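Local coordinates for amino acid adenylation domain-containing protein (Bacillus stratosphericus LAMA 585, PDB 6ULY) that probably selects an alpha-keto acid and activates it with ATP as an acyl adenylate, as the adenylation domain of a nonribosomal depsipeptide synthetase module, at residues F249-L257 with A274-I285; G389-H399 with H406-T416. All blocks are in the same frame, centred on the assembly; numbering follows the deposited sequence.

Interaction 1. Residues F249-L257 with A274-I285; sequences FIAQPLRWL and AFAMINDYEKEI. With SO4 (sulfate ion), chain N; SO4 (sulfate ion), chain O.
Pro253 and Leu254 form the bump of 249-257 that presses into 274-285. The pyrrolidine ring of Pro253 packs against both Met277 and Tyr281. Its CG meets Met277 CE at 3.5 Å, and its CD lies 3.4 Å from Tyr281 OH. The Met277 chain turns at its last torsion (chi3 76°), which brings the methyl to the proline. Its sulfur stays beside Phe249 in an oblique Met-aromatic contact. Leu254 forks over the second helix of its partner: CD1 touches Glu284 CG, and CD2 rests 3.5 Å from Ile285 CG1. Ile278 reaches Pro253 with its CD1, which lies 3.2 Å from Pro253 O. In each segment a type I turn separates two stretches of helix, and strand 267-270 of the nine-stranded sheet comes between them in the chain. Ala274 offers only a methyl, and Phe249 CZ settles against it at 3.6 Å. Trp256 points its edge at the face of Phe275, a T-shaped pair with planes at 77°. Thr268 takes the indole NH. Ile278 CG1 meets the same indole near its plane, 3.8 Å from CE3. Arg255 takes no part in the packing. Its NH1 donates to O1 of one sulfate at 2.7 Å and its NH2 to O2 of a second; both ions are probably from the crystallisation liquor.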
# COMPACT_ATOMS: atom_id res chain seq x y z
N PHE A 249 -2.45 24.01 20.46
CA PHE A 249 -1.10 23.66 20.88
C PHE A 249 -0.08 23.94 19.77
O PHE A 249 0.94 24.59 20.01
CB PHE A 249 -1.00 22.20 21.30
CG PHE A 249 0.42 21.72 21.42
CD1 PHE A 249 1.16 21.98 22.56
CD2 PHE A 249 1.02 21.05 20.37
CE1 PHE A 249 2.47 21.57 22.65
CE2 PHE A 249 2.34 20.63 20.46
CZ PHE A 249 3.06 20.89 21.60
N ILE A 250 -0.32 23.41 18.57
CA ILE A 250 0.68 23.58 17.51
C ILE A 250 0.82 25.06 17.15
O ILE A 250 1.88 25.49 16.68
CB ILE A 250 0.35 22.72 16.28
CG1 ILE A 250 -1.00 23.10 15.67
CG2 ILE A 250 0.37 21.23 16.63
CD1 ILE A 250 -0.88 24.00 14.45
N ALA A 251 -0.23 25.85 17.37
CA ALA A 251 -0.12 27.29 17.15
C ALA A 251 0.80 27.94 18.18
O ALA A 251 1.63 28.78 17.84
CB ALA A 251 -1.50 27.94 17.18
N GLN A 252 0.65 27.56 19.45
CA GLN A 252 1.48 28.11 20.54
C GLN A 252 1.85 26.96 21.47
O GLN A 252 1.19 26.74 22.50
CB GLN A 252 0.73 29.21 21.29
CG GLN A 252 0.12 30.30 20.41
CD GLN A 252 1.15 31.24 19.82
OE1 GLN A 252 2.22 31.45 20.40
NE2 GLN A 252 0.84 31.81 18.66
N PRO A 253 2.90 26.22 21.15
CA PRO A 253 3.25 25.05 21.97
C PRO A 253 3.39 25.35 23.46
O PRO A 253 3.08 24.48 24.29
CB PRO A 253 4.58 24.58 21.37
CG PRO A 253 4.52 25.04 19.94
CD PRO A 253 3.78 26.34 19.97
N LEU A 254 3.84 26.55 23.83
CA LEU A 254 4.00 26.86 25.24
C LEU A 254 2.68 26.84 26.00
O LEU A 254 2.70 26.81 27.23
CB LEU A 254 4.67 28.22 25.41
CG LEU A 254 6.17 28.28 25.08
CD1 LEU A 254 6.71 29.68 25.32
CD2 LEU A 254 6.96 27.25 25.89
N ARG A 255 1.55 26.85 25.30
CA ARG A 255 0.27 26.66 25.97
C ARG A 255 0.22 25.36 26.74
O ARG A 255 -0.46 25.27 27.77
CB ARG A 255 -0.86 26.70 24.95
CG ARG A 255 -1.21 28.10 24.52
CD ARG A 255 -2.17 28.12 23.35
NE ARG A 255 -2.46 29.50 22.98
CZ ARG A 255 -3.02 29.87 21.83
NH1 ARG A 255 -3.35 28.96 20.92
NH2 ARG A 255 -3.24 31.15 21.60
N TRP A 256 0.92 24.32 26.26
CA TRP A 256 1.03 23.09 27.03
C TRP A 256 1.48 23.40 28.45
O TRP A 256 0.88 22.93 29.43
CB TRP A 256 2.01 22.14 26.35
CG TRP A 256 1.83 20.68 26.68
CD1 TRP A 256 0.81 20.11 27.38
CD2 TRP A 256 2.72 19.61 26.32
NE1 TRP A 256 1.00 18.75 27.48
CE2 TRP A 256 2.17 18.42 26.83
CE3 TRP A 256 3.92 19.55 25.61
CZ2 TRP A 256 2.78 17.18 26.66
CZ3 TRP A 256 4.53 18.32 25.44
CH2 TRP A 256 3.95 17.15 25.96
N LEU A 257 2.54 24.20 28.59
CA LEU A 257 3.00 24.58 29.92
C LEU A 257 1.92 25.32 30.69
O LEU A 257 1.60 24.96 31.83
CB LEU A 257 4.27 25.43 29.81
CG LEU A 257 5.45 24.77 29.08
CD1 LEU A 257 6.71 25.61 29.25
CD2 LEU A 257 5.68 23.35 29.57
N ALA A 274 6.14 16.91 19.94
CA ALA A 274 5.67 17.97 20.83
C ALA A 274 6.74 18.33 21.85
O ALA A 274 6.94 19.51 22.16
CB ALA A 274 4.38 17.55 21.52
N PHE A 275 7.45 17.32 22.37
CA PHE A 275 8.55 17.60 23.29
C PHE A 275 9.64 18.40 22.59
O PHE A 275 10.21 19.33 23.17
CB PHE A 275 9.11 16.30 23.85
CG PHE A 275 8.13 15.52 24.70
CD1 PHE A 275 7.16 14.73 24.11
CD2 PHE A 275 8.19 15.58 26.08
CE1 PHE A 275 6.26 14.02 24.88
CE2 PHE A 275 7.30 14.87 26.86
CZ PHE A 275 6.33 14.09 26.26
N ALA A 276 9.93 18.05 21.34
CA ALA A 276 10.94 18.80 20.59
C ALA A 276 10.46 20.21 20.30
O ALA A 276 11.26 21.16 20.31
CB ALA A 276 11.27 18.07 19.29
N MET A 277 9.16 20.38 20.03
CA MET A 277 8.63 21.72 19.79
C MET A 277 8.82 22.61 21.01
O MET A 277 9.23 23.77 20.89
CB MET A 277 7.15 21.65 19.41
CG MET A 277 6.88 21.11 18.01
SD MET A 277 5.12 21.05 17.60
CE MET A 277 4.78 22.78 17.27
N ILE A 278 8.54 22.08 22.20
CA ILE A 278 8.74 22.85 23.43
C ILE A 278 10.22 23.21 23.59
O ILE A 278 10.56 24.33 23.98
CB ILE A 278 8.21 22.07 24.64
CG1 ILE A 278 6.69 21.89 24.54
CG2 ILE A 278 8.57 22.78 25.94
CD1 ILE A 278 5.90 23.14 24.86
N ASN A 279 11.11 22.26 23.30
CA ASN A 279 12.54 22.54 23.42
C ASN A 279 12.97 23.68 22.51
O ASN A 279 13.96 24.36 22.80
CB ASN A 279 13.35 21.28 23.10
CG ASN A 279 13.18 20.20 24.14
OD1 ASN A 279 12.72 20.46 25.25
ND2 ASN A 279 13.54 18.97 23.79
N ASP A 280 12.25 23.91 21.41
CA ASP A 280 12.59 25.02 20.52
C ASP A 280 12.34 26.38 21.15
O ASP A 280 12.73 27.39 20.57
CB ASP A 280 11.80 24.92 19.21
CG ASP A 280 12.21 23.72 18.36
OD1 ASP A 280 13.36 23.25 18.49
OD2 ASP A 280 11.37 23.26 17.57
N TYR A 281 11.68 26.42 22.31
CA TYR A 281 11.32 27.66 22.98
C TYR A 281 12.12 27.88 24.26
O TYR A 281 11.60 28.45 25.23
CB TYR A 281 9.82 27.67 23.30
CG TYR A 281 8.91 27.83 22.11
CD1 TYR A 281 8.37 29.07 21.78
CD2 TYR A 281 8.57 26.74 21.32
CE1 TYR A 281 7.53 29.22 20.69
CE2 TYR A 281 7.73 26.88 20.23
CZ TYR A 281 7.21 28.12 19.92
OH TYR A 281 6.38 28.26 18.83
N GLU A 282 13.38 27.45 24.29
CA GLU A 282 14.15 27.58 25.53
C GLU A 282 14.33 29.04 25.93
O GLU A 282 14.34 29.37 27.12
CB GLU A 282 15.51 26.90 25.38
CG GLU A 282 16.46 27.58 24.41
CD GLU A 282 17.83 26.93 24.41
OE1 GLU A 282 18.17 26.26 25.41
OE2 GLU A 282 18.56 27.10 23.41
N LYS A 283 14.47 29.93 24.94
CA LYS A 283 14.65 31.35 25.25
C LYS A 283 13.47 31.88 26.06
O LYS A 283 13.65 32.46 27.14
CB LYS A 283 14.83 32.15 23.96
N GLU A 284 12.26 31.69 25.54
CA GLU A 284 11.07 32.19 26.22
C GLU A 284 10.68 31.35 27.43
O GLU A 284 9.95 31.83 28.29
CB GLU A 284 9.89 32.28 25.24
CG GLU A 284 9.83 31.19 24.18
CD GLU A 284 10.62 31.53 22.91
OE1 GLU A 284 10.24 32.49 22.20
OE2 GLU A 284 11.62 30.84 22.62
N ILE A 285 11.16 30.10 27.51
CA ILE A 285 10.93 29.31 28.72
C ILE A 285 11.81 29.81 29.85
O ILE A 285 11.40 29.82 31.02
CB ILE A 285 11.18 27.82 28.44
CG1 ILE A 285 10.05 27.24 27.58
CG2 ILE A 285 11.30 27.05 29.75
CD1 ILE A 285 10.37 25.88 26.98
S SO4 N . -4.12 31.31 18.09
O1 SO4 N . -3.91 29.94 18.45
O2 SO4 N . -4.62 31.38 16.74
O3 SO4 N . -5.08 31.91 18.98
O4 SO4 N . -2.88 32.03 18.17
S SO4 O . -5.06 33.09 24.40
O1 SO4 O . -4.98 31.70 24.76
O2 SO4 O . -3.84 33.48 23.74
O3 SO4 O . -6.17 33.29 23.51
O4 SO4 O . -5.24 33.88 25.58

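Interaction 2. Residues G389-H399 with H406-T416. With SO4 (sulfate ion), chain K.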
# COMPACT_ATOMS: atom_id res chain seq x y z
N GLY A 389 -1.60 -8.57 30.84
CA GLY A 389 -2.42 -9.18 29.82
C GLY A 389 -1.75 -9.31 28.46
O GLY A 389 -2.21 -10.10 27.64
N ILE A 390 -0.69 -8.55 28.22
CA ILE A 390 -0.04 -8.50 26.91
C ILE A 390 1.20 -9.37 26.93
O ILE A 390 1.96 -9.38 27.90
CB ILE A 390 0.32 -7.05 26.53
CG1 ILE A 390 -0.94 -6.19 26.38
CG2 ILE A 390 1.15 -7.03 25.26
CD1 ILE A 390 -1.72 -6.43 25.12
N THR A 391 1.40 -10.12 25.85
CA THR A 391 2.66 -10.81 25.59
C THR A 391 3.26 -10.23 24.32
O THR A 391 2.57 -10.06 23.32
CB THR A 391 2.46 -12.33 25.44
OG1 THR A 391 1.67 -12.83 26.53
CG2 THR A 391 3.80 -13.02 25.47
N ILE A 392 4.55 -9.92 24.38
CA ILE A 392 5.29 -9.44 23.22
C ILE A 392 6.35 -10.48 22.89
O ILE A 392 6.91 -11.13 23.78
CB ILE A 392 5.95 -8.07 23.48
CG1 ILE A 392 4.91 -7.10 24.04
CG2 ILE A 392 6.58 -7.55 22.20
CD1 ILE A 392 5.46 -5.73 24.31
N ARG A 393 6.62 -10.65 21.60
CA ARG A 393 7.74 -11.48 21.17
C ARG A 393 8.38 -10.84 19.95
O ARG A 393 7.77 -10.03 19.24
CB ARG A 393 7.30 -12.92 20.86
CG ARG A 393 6.53 -13.10 19.56
CD ARG A 393 6.33 -14.59 19.25
NE ARG A 393 5.66 -14.80 17.97
CZ ARG A 393 5.36 -16.00 17.47
NH1 ARG A 393 5.67 -17.10 18.14
NH2 ARG A 393 4.76 -16.09 16.30
N ILE A 394 9.64 -11.21 19.72
CA ILE A 394 10.43 -10.75 18.59
C ILE A 394 10.80 -11.97 17.77
O ILE A 394 11.35 -12.94 18.30
CB ILE A 394 11.69 -9.99 19.06
CG1 ILE A 394 11.35 -8.96 20.13
CG2 ILE A 394 12.39 -9.35 17.87
CD1 ILE A 394 10.50 -7.79 19.66
N VAL A 395 10.50 -11.93 16.46
CA VAL A 395 10.73 -13.07 15.57
C VAL A 395 11.52 -12.61 14.36
O VAL A 395 11.59 -11.42 14.04
CB VAL A 395 9.41 -13.73 15.13
CG1 VAL A 395 8.66 -14.28 16.32
CG2 VAL A 395 8.54 -12.74 14.36
N ASN A 396 12.11 -13.58 13.66
CA ASN A 396 12.96 -13.30 12.52
C ASN A 396 12.18 -13.44 11.21
O ASN A 396 10.95 -13.56 11.20
CB ASN A 396 14.20 -14.21 12.54
CG ASN A 396 13.85 -15.69 12.38
OD1 ASN A 396 12.75 -16.05 11.97
ND2 ASN A 396 14.81 -16.55 12.71
N HIS A 397 12.91 -13.43 10.09
CA HIS A 397 12.29 -13.47 8.77
C HIS A 397 11.29 -14.61 8.65
O HIS A 397 10.23 -14.46 8.04
CB HIS A 397 13.38 -13.60 7.70
CG HIS A 397 13.02 -13.00 6.38
ND1 HIS A 397 13.56 -13.43 5.19
CD2 HIS A 397 12.18 -11.98 6.06
CE1 HIS A 397 13.07 -12.72 4.19
NE2 HIS A 397 12.23 -11.83 4.69
N GLN A 398 11.60 -15.77 9.24
CA GLN A 398 10.74 -16.94 9.16
C GLN A 398 9.79 -17.06 10.35
O GLN A 398 9.25 -18.14 10.59
CB GLN A 398 11.59 -18.21 9.06
CG GLN A 398 12.35 -18.35 7.76
CD GLN A 398 12.93 -19.73 7.57
OE1 GLN A 398 12.64 -20.64 8.36
NE2 GLN A 398 13.74 -19.90 6.54
N HIS A 399 9.58 -15.97 11.09
CA HIS A 399 8.66 -15.95 12.22
C HIS A 399 9.08 -16.94 13.31
O HIS A 399 8.24 -17.45 14.06
CB HIS A 399 7.23 -16.23 11.76
CG HIS A 399 6.65 -15.14 10.91
ND1 HIS A 399 5.38 -15.21 10.38
CD2 HIS A 399 7.17 -13.97 10.49
CE1 HIS A 399 5.14 -14.11 9.68
NE2 HIS A 399 6.21 -13.34 9.73
N HIS A 406 18.20 -9.07 20.15
CA HIS A 406 18.24 -9.37 18.72
C HIS A 406 17.11 -8.61 18.05
O HIS A 406 15.94 -8.81 18.38
CB HIS A 406 18.10 -10.87 18.45
CG HIS A 406 19.37 -11.65 18.62
ND1 HIS A 406 20.12 -12.09 17.55
CD2 HIS A 406 20.02 -12.07 19.73
CE1 HIS A 406 21.18 -12.75 17.99
NE2 HIS A 406 21.14 -12.75 19.32
N ILE A 407 17.46 -7.74 17.10
CA ILE A 407 16.45 -6.97 16.39
C ILE A 407 15.65 -7.90 15.48
O ILE A 407 16.21 -8.61 14.65
CB ILE A 407 17.09 -5.83 15.58
CG1 ILE A 407 17.68 -4.79 16.54
CG2 ILE A 407 16.06 -5.21 14.65
CD1 ILE A 407 18.43 -3.66 15.85
N GLY A 408 14.33 -7.88 15.64
CA GLY A 408 13.45 -8.67 14.81
C GLY A 408 12.07 -8.05 14.69
O GLY A 408 11.88 -6.88 15.02
N ARG A 409 11.10 -8.84 14.24
CA ARG A 409 9.74 -8.35 14.02
C ARG A 409 8.94 -8.45 15.32
O ARG A 409 8.83 -9.53 15.91
CB ARG A 409 9.06 -9.16 12.92
CG ARG A 409 9.64 -8.88 11.54
CD ARG A 409 9.74 -10.15 10.70
NE ARG A 409 10.15 -9.84 9.33
CZ ARG A 409 11.40 -9.61 8.96
NH1 ARG A 409 12.39 -9.66 9.85
NH2 ARG A 409 11.68 -9.33 7.69
N VAL A 410 8.38 -7.32 15.74
CA VAL A 410 7.62 -7.26 16.99
C VAL A 410 6.23 -7.84 16.75
O VAL A 410 5.55 -7.47 15.79
CB VAL A 410 7.52 -5.81 17.50
CG1 VAL A 410 6.77 -5.77 18.83
CG2 VAL A 410 8.90 -5.19 17.64
N GLN A 411 5.80 -8.73 17.63
CA GLN A 411 4.47 -9.30 17.57
C GLN A 411 3.83 -9.19 18.95
O GLN A 411 4.51 -9.22 19.97
CB GLN A 411 4.49 -10.77 17.12
CG GLN A 411 4.94 -10.96 15.67
CD GLN A 411 4.78 -12.39 15.20
OE1 GLN A 411 4.70 -13.32 16.00
NE2 GLN A 411 4.73 -12.58 13.88
N ILE A 412 2.50 -9.07 18.95
CA ILE A 412 1.75 -8.81 20.17
C ILE A 412 0.65 -9.84 20.31
O ILE A 412 -0.12 -10.08 19.37
CB ILE A 412 1.14 -7.40 20.17
CG1 ILE A 412 2.21 -6.34 19.92
CG2 ILE A 412 0.42 -7.14 21.48
CD1 ILE A 412 3.27 -6.27 20.99
N LYS A 413 0.54 -10.43 21.50
CA LYS A 413 -0.59 -11.28 21.86
C LYS A 413 -1.25 -10.71 23.11
O LYS A 413 -0.56 -10.31 24.06
CB LYS A 413 -0.15 -12.72 22.12
CG LYS A 413 -1.31 -13.70 22.31
CD LYS A 413 -0.91 -14.95 23.10
CE LYS A 413 0.39 -15.55 22.63
NZ LYS A 413 0.64 -16.89 23.22
N GLY A 414 -2.57 -10.66 23.11
CA GLY A 414 -3.29 -10.22 24.28
C GLY A 414 -4.76 -9.98 24.03
O GLY A 414 -5.29 -10.21 22.94
N PRO A 415 -5.45 -9.49 25.06
CA PRO A 415 -6.90 -9.25 24.96
C PRO A 415 -7.29 -7.89 24.41
O PRO A 415 -8.48 -7.60 24.35
CB PRO A 415 -7.34 -9.39 26.42
CG PRO A 415 -6.17 -8.84 27.19
CD PRO A 415 -4.94 -9.21 26.41
N THR A 416 -6.32 -7.05 24.03
CA THR A 416 -6.60 -5.70 23.57
C THR A 416 -6.68 -5.61 22.05
O THR A 416 -6.88 -4.51 21.52
CB THR A 416 -5.53 -4.73 24.07
OG1 THR A 416 -4.31 -4.95 23.35
CG2 THR A 416 -5.27 -4.93 25.55
S SO4 K . 6.64 -10.41 7.39
O1 SO4 K . 5.40 -11.18 7.40
O2 SO4 K . 7.45 -10.80 6.26
O3 SO4 K . 7.38 -10.63 8.60
O4 SO4 K . 6.31 -9.02 7.28
O HOH W 1 -0.83 -12.53 26.39
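Ile392, Ile394, Val410 and Ile412 make the apolar centre, all on one face of the antiparallel pair. Ile392 and Ile412 run side by side, with CG1 of Ile392 3.6 Å from CD1 of Ile412. Ile394 CD1 lies against Val410 CG2 in the same way. Leu451 of strand 450-456 also packs on this face. Backbone bonds join Thr391 to Lys413, Arg393 to Gln411 and Val395 to Arg409, two per pair. The strands are inner members of a five-stranded antiparallel sheet. Ile394 CG2 packs closely on the backbone of Gly408, 3.3 Å from its N. On the other face Arg393 holds Gln411 OE1 side-on, with NE at 2.6 Å and NH2 at 2.8 Å. The oxygen lies in the guanidinium plane. Arg393 reaches it by an extended chain, after CG sets off between the backbone N and carbonyl carbon (chi1 74°). Gln411 NE2 sits over the face of His399. At the far edge a sulfate O3 takes bonds from Arg409 NE at 3.0 Å and His399 NE2 at 3.2 Å. Lys112 of the second subunit binds this sulfate too. The ion, probably from the crystallisation liquor, would offset the charge of Arg409 and Lys112. With OE1 held by Arg393 and NE2 by His439, the Gln411 amide is probably fixed against flipping.

Interactions 1 and 2 lie on opposite sides of the centre of the chain, their own centres 36 Å apart. They do not touch, and the nearest atoms are about 20 Å from each other. Along the sequence they come in series, interaction 1 closing before interaction 2 opens, and both belong to the AMP-binding enzyme region of the chain. Interaction 1 is helical packing; the side chain of its Phe275 is about 10 Å from the bound keto acyl adenylate. Interaction 2 pairs two strands of a separate sheet, and Ile390, Ile392 and Thr416 pack on strand 338-342 of the nine-stranded sheet. That same sheet holds strand 267-270, which Trp256 and Phe275 of interaction 1 touch.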